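Local coordinates for protein OS-9 homolog (Saccharomyces cerevisiae, PDB 2YMA) that is an endoplasmic reticulum lectin that targets misfolded lumenal glycoproteins for degradation and forms homodimers through this domain, at residues T12-I17 with T31-K36; Q99-L104 with F120-D125. One frame throughout, in Å; residues are numbered along the deposited sequence.

Contact 1 of 2, residues T12-I17 with T31-K36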
loop_
_atom_site.group_PDB
_atom_site.type_symbol
_atom_site.label_atom_id
_atom_site.label_comp_id
_atom_site.label_asym_id
_atom_site.label_seq_id
_atom_site.Cartn_x
_atom_site.Cartn_y
_atom_site.Cartn_z
ATOM N N THR A 12 1.771 -2.886 28.672
ATOM C CA THR A 12 1.782 -3.770 27.507
ATOM C C THR A 12 2.318 -3.045 26.270
ATOM O O THR A 12 2.336 -1.810 26.221
ATOM C CB THR A 12 0.364 -4.305 27.205
ATOM O OG1 THR A 12 -0.172 -4.925 28.378
ATOM C CG2 THR A 12 0.397 -5.333 26.078
ATOM N N LYS A 13 2.758 -3.815 25.277
ATOM C CA LYS A 13 3.229 -3.243 24.019
ATOM C C LYS A 13 2.088 -2.551 23.283
ATOM O O LYS A 13 2.238 -1.439 22.784
ATOM C CB LYS A 13 3.837 -4.326 23.128
ATOM N N TYR A 14 0.938 -3.214 23.245
ATOM C CA TYR A 14 -0.201 -2.734 22.479
ATOM C C TYR A 14 -1.412 -2.558 23.371
ATOM O O TYR A 14 -1.686 -3.399 24.226
ATOM C CB TYR A 14 -0.559 -3.729 21.364
ATOM C CG TYR A 14 0.434 -3.832 20.216
ATOM C CD1 TYR A 14 0.423 -2.910 19.179
ATOM C CD2 TYR A 14 1.354 -4.875 20.151
ATOM C CE1 TYR A 14 1.311 -3.005 18.126
ATOM C CE2 TYR A 14 2.250 -4.980 19.095
ATOM C CZ TYR A 14 2.223 -4.041 18.085
ATOM O OH TYR A 14 3.106 -4.124 17.027
ATOM N N GLU A 15 -2.134 -1.461 23.164
ATOM C CA GLU A 15 -3.439 -1.258 23.782
ATOM C C GLU A 15 -4.545 -1.622 22.796
ATOM O O GLU A 15 -4.642 -1.028 21.722
ATOM C CB GLU A 15 -3.600 0.192 24.234
ATOM C CG GLU A 15 -2.745 0.573 25.436
ATOM C CD GLU A 15 -3.096 -0.234 26.676
ATOM O OE1 GLU A 15 -4.285 -0.609 26.840
ATOM O OE2 GLU A 15 -2.180 -0.500 27.482
ATOM N N PRO A 16 -5.382 -2.609 23.155
ATOM C CA PRO A 16 -6.460 -3.066 22.272
ATOM C C PRO A 16 -7.717 -2.225 22.427
ATOM O O PRO A 16 -8.144 -1.983 23.537
ATOM C CB PRO A 16 -6.730 -4.500 22.751
ATOM C CG PRO A 16 -5.953 -4.663 24.056
ATOM C CD PRO A 16 -5.398 -3.324 24.439
ATOM N N ILE A 17 -8.284 -1.783 21.311
ATOM C CA ILE A 17 -9.521 -1.024 21.310
ATOM C C ILE A 17 -10.536 -1.764 20.439
ATOM O O ILE A 17 -10.293 -2.034 19.258
ATOM C CB ILE A 17 -9.301 0.392 20.745
ATOM C CG1 ILE A 17 -8.276 1.154 21.594
ATOM C CG2 ILE A 17 -10.622 1.143 20.647
ATOM C CD1 ILE A 17 -7.817 2.468 20.969
ATOM N N THR A 31 4.910 5.037 20.098
ATOM C CA THR A 31 4.331 5.816 19.000
ATOM C C THR A 31 5.072 5.673 17.665
ATOM O O THR A 31 4.618 6.194 16.643
ATOM C CB THR A 31 4.223 7.326 19.368
ATOM N N ASP A 32 6.204 4.971 17.673
ATOM C CA ASP A 32 7.047 4.858 16.476
ATOM C C ASP A 32 6.689 3.655 15.600
ATOM O O ASP A 32 7.017 3.621 14.416
ATOM C CB ASP A 32 8.527 4.800 16.864
ATOM N N GLU A 33 6.018 2.674 16.193
ATOM C CA GLU A 33 5.596 1.465 15.492
ATOM C C GLU A 33 4.141 1.536 15.018
ATOM O O GLU A 33 3.380 2.420 15.429
ATOM C CB GLU A 33 5.773 0.249 16.398
ATOM C CG GLU A 33 7.186 0.069 16.905
ATOM C CD GLU A 33 7.319 -1.130 17.815
ATOM O OE1 GLU A 33 6.396 -1.972 17.820
ATOM O OE2 GLU A 33 8.346 -1.230 18.522
ATOM N N ARG A 34 3.745 0.590 14.166
ATOM C CA ARG A 34 2.468 0.724 13.472
ATOM C C ARG A 34 1.296 -0.004 14.097
ATOM O O ARG A 34 1.458 -0.983 14.819
ATOM C CB ARG A 34 2.587 0.374 11.992
ATOM C CG ARG A 34 3.278 -0.901 11.726
ATOM C CD ARG A 34 3.355 -1.194 10.240
ATOM N NE ARG A 34 3.638 -2.616 10.064
ATOM C CZ ARG A 34 4.841 -3.105 9.810
ATOM N NH1 ARG A 34 5.869 -2.286 9.653
ATOM N NH2 ARG A 34 5.017 -4.410 9.695
ATOM N N ASP A 35 0.107 0.513 13.810
ATOM C CA ASP A 35 -1.131 -0.060 14.287
ATOM C C ASP A 35 -1.344 -1.416 13.605
ATOM O O ASP A 35 -0.933 -1.603 12.470
ATOM C CB ASP A 35 -2.289 0.910 13.999
ATOM C CG ASP A 35 -2.105 2.288 14.680
ATOM O OD1 ASP A 35 -1.716 2.344 15.870
ATOM O OD2 ASP A 35 -2.366 3.324 14.030
ATOM N N LYS A 36 -1.945 -2.361 14.332
ATOM C CA LYS A 36 -2.314 -3.679 13.822
ATOM C C LYS A 36 -3.802 -3.864 14.049
ATOM O O LYS A 36 -4.419 -3.096 14.790
ATOM C CB LYS A 36 -1.662 -4.791 14.645
ATOM C CG LYS A 36 -0.248 -5.153 14.340
ATOM C CD LYS A 36 0.087 -6.407 15.150
ATOM C CE LYS A 36 1.482 -6.913 14.858
ATOM N NZ LYS A 36 1.804 -8.090 15.700
#

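Contact 2 of 2, residues Q99-L104 with F120-D125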
loop_
_atom_site.group_PDB
_atom_site.type_symbol
_atom_site.label_atom_id
_atom_site.label_comp_id
_atom_site.label_asym_id
_atom_site.label_seq_id
_atom_site.Cartn_x
_atom_site.Cartn_y
_atom_site.Cartn_z
ATOM N N GLN A 99 -2.352 -13.311 9.695
ATOM C CA GLN A 99 -3.463 -13.944 8.980
ATOM C C GLN A 99 -3.561 -13.397 7.560
ATOM O O GLN A 99 -3.778 -14.143 6.613
ATOM C CB GLN A 99 -4.797 -13.696 9.711
ATOM C CG GLN A 99 -4.798 -14.097 11.175
ATOM C CD GLN A 99 -4.504 -15.578 11.367
ATOM O OE1 GLN A 99 -3.693 -15.959 12.213
ATOM N NE2 GLN A 99 -5.167 -16.419 10.580
ATOM N N THR A 100 -3.417 -12.081 7.428
ATOM C CA THR A 100 -3.505 -11.415 6.135
ATOM C C THR A 100 -3.138 -9.952 6.315
ATOM O O THR A 100 -3.028 -9.459 7.438
ATOM C CB THR A 100 -4.936 -11.476 5.540
ATOM O OG1 THR A 100 -4.901 -11.071 4.167
ATOM C CG2 THR A 100 -5.900 -10.549 6.316
ATOM N N THR A 101 -2.953 -9.259 5.203
ATOM C CA THR A 101 -2.762 -7.823 5.247
ATOM C C THR A 101 -4.063 -7.174 4.778
ATOM O O THR A 101 -4.655 -7.587 3.773
ATOM C CB THR A 101 -1.525 -7.376 4.411
ATOM O OG1 THR A 101 -0.319 -7.759 5.095
ATOM C CG2 THR A 101 -1.509 -5.880 4.220
ATOM N N LEU A 102 -4.530 -6.191 5.542
ATOM C CA LEU A 102 -5.717 -5.443 5.167
ATOM C C LEU A 102 -5.287 -4.203 4.397
ATOM O O LEU A 102 -4.440 -3.433 4.847
ATOM C CB LEU A 102 -6.521 -5.054 6.414
ATOM C CG LEU A 102 -7.964 -4.529 6.330
ATOM C CD1 LEU A 102 -7.996 -3.059 6.515
ATOM C CD2 LEU A 102 -8.675 -4.901 5.044
ATOM N N SER A 103 -5.855 -4.041 3.213
ATOM C CA SER A 103 -5.662 -2.832 2.436
ATOM C C SER A 103 -6.951 -2.025 2.473
ATOM O O SER A 103 -8.010 -2.521 2.081
ATOM C CB SER A 103 -5.303 -3.189 0.988
ATOM O OG SER A 103 -5.270 -2.037 0.162
ATOM N N LEU A 104 -6.853 -0.778 2.933
ATOM C CA LEU A 104 -8.006 0.122 3.002
ATOM C C LEU A 104 -7.778 1.302 2.077
ATOM O O LEU A 104 -6.842 2.086 2.267
ATOM C CB LEU A 104 -8.222 0.633 4.439
ATOM C CG LEU A 104 -9.218 1.794 4.540
ATOM C CD1 LEU A 104 -10.607 1.390 4.008
ATOM C CD2 LEU A 104 -9.301 2.316 5.964
ATOM N N PHE A 120 1.033 -10.275 0.972
ATOM C CA PHE A 120 1.766 -9.036 1.157
ATOM C C PHE A 120 2.379 -8.913 2.553
ATOM O O PHE A 120 1.675 -8.764 3.547
ATOM C CB PHE A 120 0.903 -7.817 0.851
ATOM C CG PHE A 120 1.707 -6.570 0.668
ATOM C CD1 PHE A 120 2.121 -5.835 1.765
ATOM C CD2 PHE A 120 2.098 -6.167 -0.599
ATOM C CE1 PHE A 120 2.882 -4.702 1.601
ATOM C CE2 PHE A 120 2.855 -5.031 -0.774
ATOM C CZ PHE A 120 3.248 -4.294 0.328
ATOM N N THR A 121 3.701 -8.967 2.611
ATOM C CA THR A 121 4.413 -8.880 3.868
ATOM C C THR A 121 4.963 -7.468 4.060
ATOM O O THR A 121 5.454 -6.837 3.123
ATOM C CB THR A 121 5.583 -9.892 3.927
ATOM O OG1 THR A 121 6.530 -9.579 2.907
ATOM C CG2 THR A 121 5.087 -11.328 3.727
ATOM N N PHE A 122 4.868 -6.984 5.289
ATOM C CA PHE A 122 5.414 -5.690 5.664
ATOM C C PHE A 122 6.909 -5.743 5.928
ATOM O O PHE A 122 7.425 -6.708 6.494
ATOM C CB PHE A 122 4.742 -5.200 6.943
ATOM C CG PHE A 122 3.578 -4.288 6.716
ATOM C CD1 PHE A 122 3.788 -2.960 6.398
ATOM C CD2 PHE A 122 2.278 -4.749 6.844
ATOM C CE1 PHE A 122 2.725 -2.104 6.204
ATOM C CE2 PHE A 122 1.207 -3.892 6.653
ATOM C CZ PHE A 122 1.436 -2.568 6.335
ATOM N N ASN A 123 7.604 -4.690 5.518
ATOM C CA ASN A 123 8.961 -4.464 5.983
ATOM C C ASN A 123 8.936 -3.813 7.368
ATOM O O ASN A 123 8.020 -3.033 7.694
ATOM C CB ASN A 123 9.728 -3.579 5.005
ATOM C CG ASN A 123 11.164 -4.008 4.856
ATOM O OD1 ASN A 123 11.539 -5.101 5.278
ATOM N ND2 ASN A 123 11.977 -3.158 4.248
ATOM N N GLU A 124 9.946 -4.128 8.173
ATOM C CA GLU A 124 9.988 -3.689 9.564
ATOM C C GLU A 124 9.775 -2.182 9.690
ATOM O O GLU A 124 9.093 -1.719 10.602
ATOM C CB GLU A 124 11.313 -4.097 10.224
ATOM N N ASP A 125 10.336 -1.424 8.753
ATOM C CA ASP A 125 10.333 0.032 8.840
ATOM C C ASP A 125 9.165 0.742 8.140
ATOM O O ASP A 125 9.132 1.971 8.090
ATOM C CB ASP A 125 11.683 0.612 8.381
ATOM C CG ASP A 125 12.060 0.189 6.976
ATOM O OD1 ASP A 125 11.877 -0.999 6.631
ATOM O OD2 ASP A 125 12.546 1.053 6.215
#

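Contact 1 of 2, residues T12-I17 with T31-K36
Y14 spans the gap between two backbones that stay well apart: the closest CA atoms, those of Y14 and D35, are 8.7 Å from each other, and no hydrogen bond joins 12-17 to 31-36. Strand 23-28 lies between strand 14-20 and the start of strand 36-39, antiparallel to both, pairing E15 with R27 and K36 with L26; the rest of 31-36 is the loop that leads into strand 36-39. The CB of Y14 points toward 31-36, and with CG beside the backbone N (chi1 -70°) the ring extends past P28, at the end of the middle strand, to the loop. R34 O meets the ring at its edge and in its plane, 3.9 Å from Y14 CE1. The hydroxyl then lies near two chains that each cross the tyrosine at about a right angle. K36, extended beyond CG, brings its CE to 3.9 Å from Y14 OH, and the E33 carboxylate, turned 70° from the ring plane, holds OE1 4.0 Å from Y14 OH, too long for a hydrogen bond. The charged ends find other partners: K36 NZ makes a salt bridge with D96, and E33 OE2 is bonded by N30. What joins the segments is therefore van der Waals packing of one aromatic side chain against a backbone carbonyl and the aliphatic part of a lysine, with the E33 carboxylate beside the hydroxyl, at the domain surface.

Contact 2 of 2, residues Q99-L104 with F120-D125
T101, on strand 98-106, fastens the loop that leads from the neighbouring strand 112-117 toward strand 129-133, and this loop carries part of the dimer interface. The loop end stays close to the strand: the CA atoms of T101 and F120 are 6.2 Å apart. One hydrogen bond crosses, from T101 OG1 to F120 O at 2.7 Å. The hydroxyl approaches at a C=O...donor angle of 158° and 15° off the carbonyl plane, a fairly straight approach to the oxygen. Both residues are buried, and the bond satisfies the threonine hydroxyl and the carbonyl together. With chi1 at -72°, OG1 sits beside the backbone N of T101 and CG2 is anti to that N; the two branches thereby divide the work, OG1 bonding the carbonyl and CG2 facing the rings. T101 CG2 lies 4.2 Å from F122 CE2, oblique to the ring, and stands obliquely to the F120 ring as well; T101 CB and F120 CB are 4.3 Å apart.

T101 also pairs through its backbone with N117, in the antiparallel pair of strands 98-106 and 112-117, and its side chain takes hold of the chain again just beyond the latter. Immediately before it, Q99 and T100 both face V91 of strand 84-92 in a classic beta bulge, and F122 touches L88 and E90 of the same strand. T121, whose CB points away from strand 98-106, is hydrogen-bonded through OG1 to N123 ND2 and D125 OD1 of the second subunit, and F120 packs on N126 of that subunit, in keeping with the homodimeric assembly of Yos9.

From the N terminus, contact 1 comes first: strand 14-20 turns into strand 23-28, and the loop that follows meets the Y14 side chain at 31-36, closing the first loop of the two. Only later does contact 2 open, on strand 98-106, to be closed by 120-125 after strand 112-117. The two are in series, neither nested nor crossed, with centres about 15 Å apart. The mixed sheet joins them, since strand 36-39 runs parallel to strand 84-92, which pairs with strand 98-106. Their closing loops also meet directly: R34 NH1 probably donates to N123 O at 3.0 Å, tying the loop after strand 23-28 to the loop that faces the second subunit.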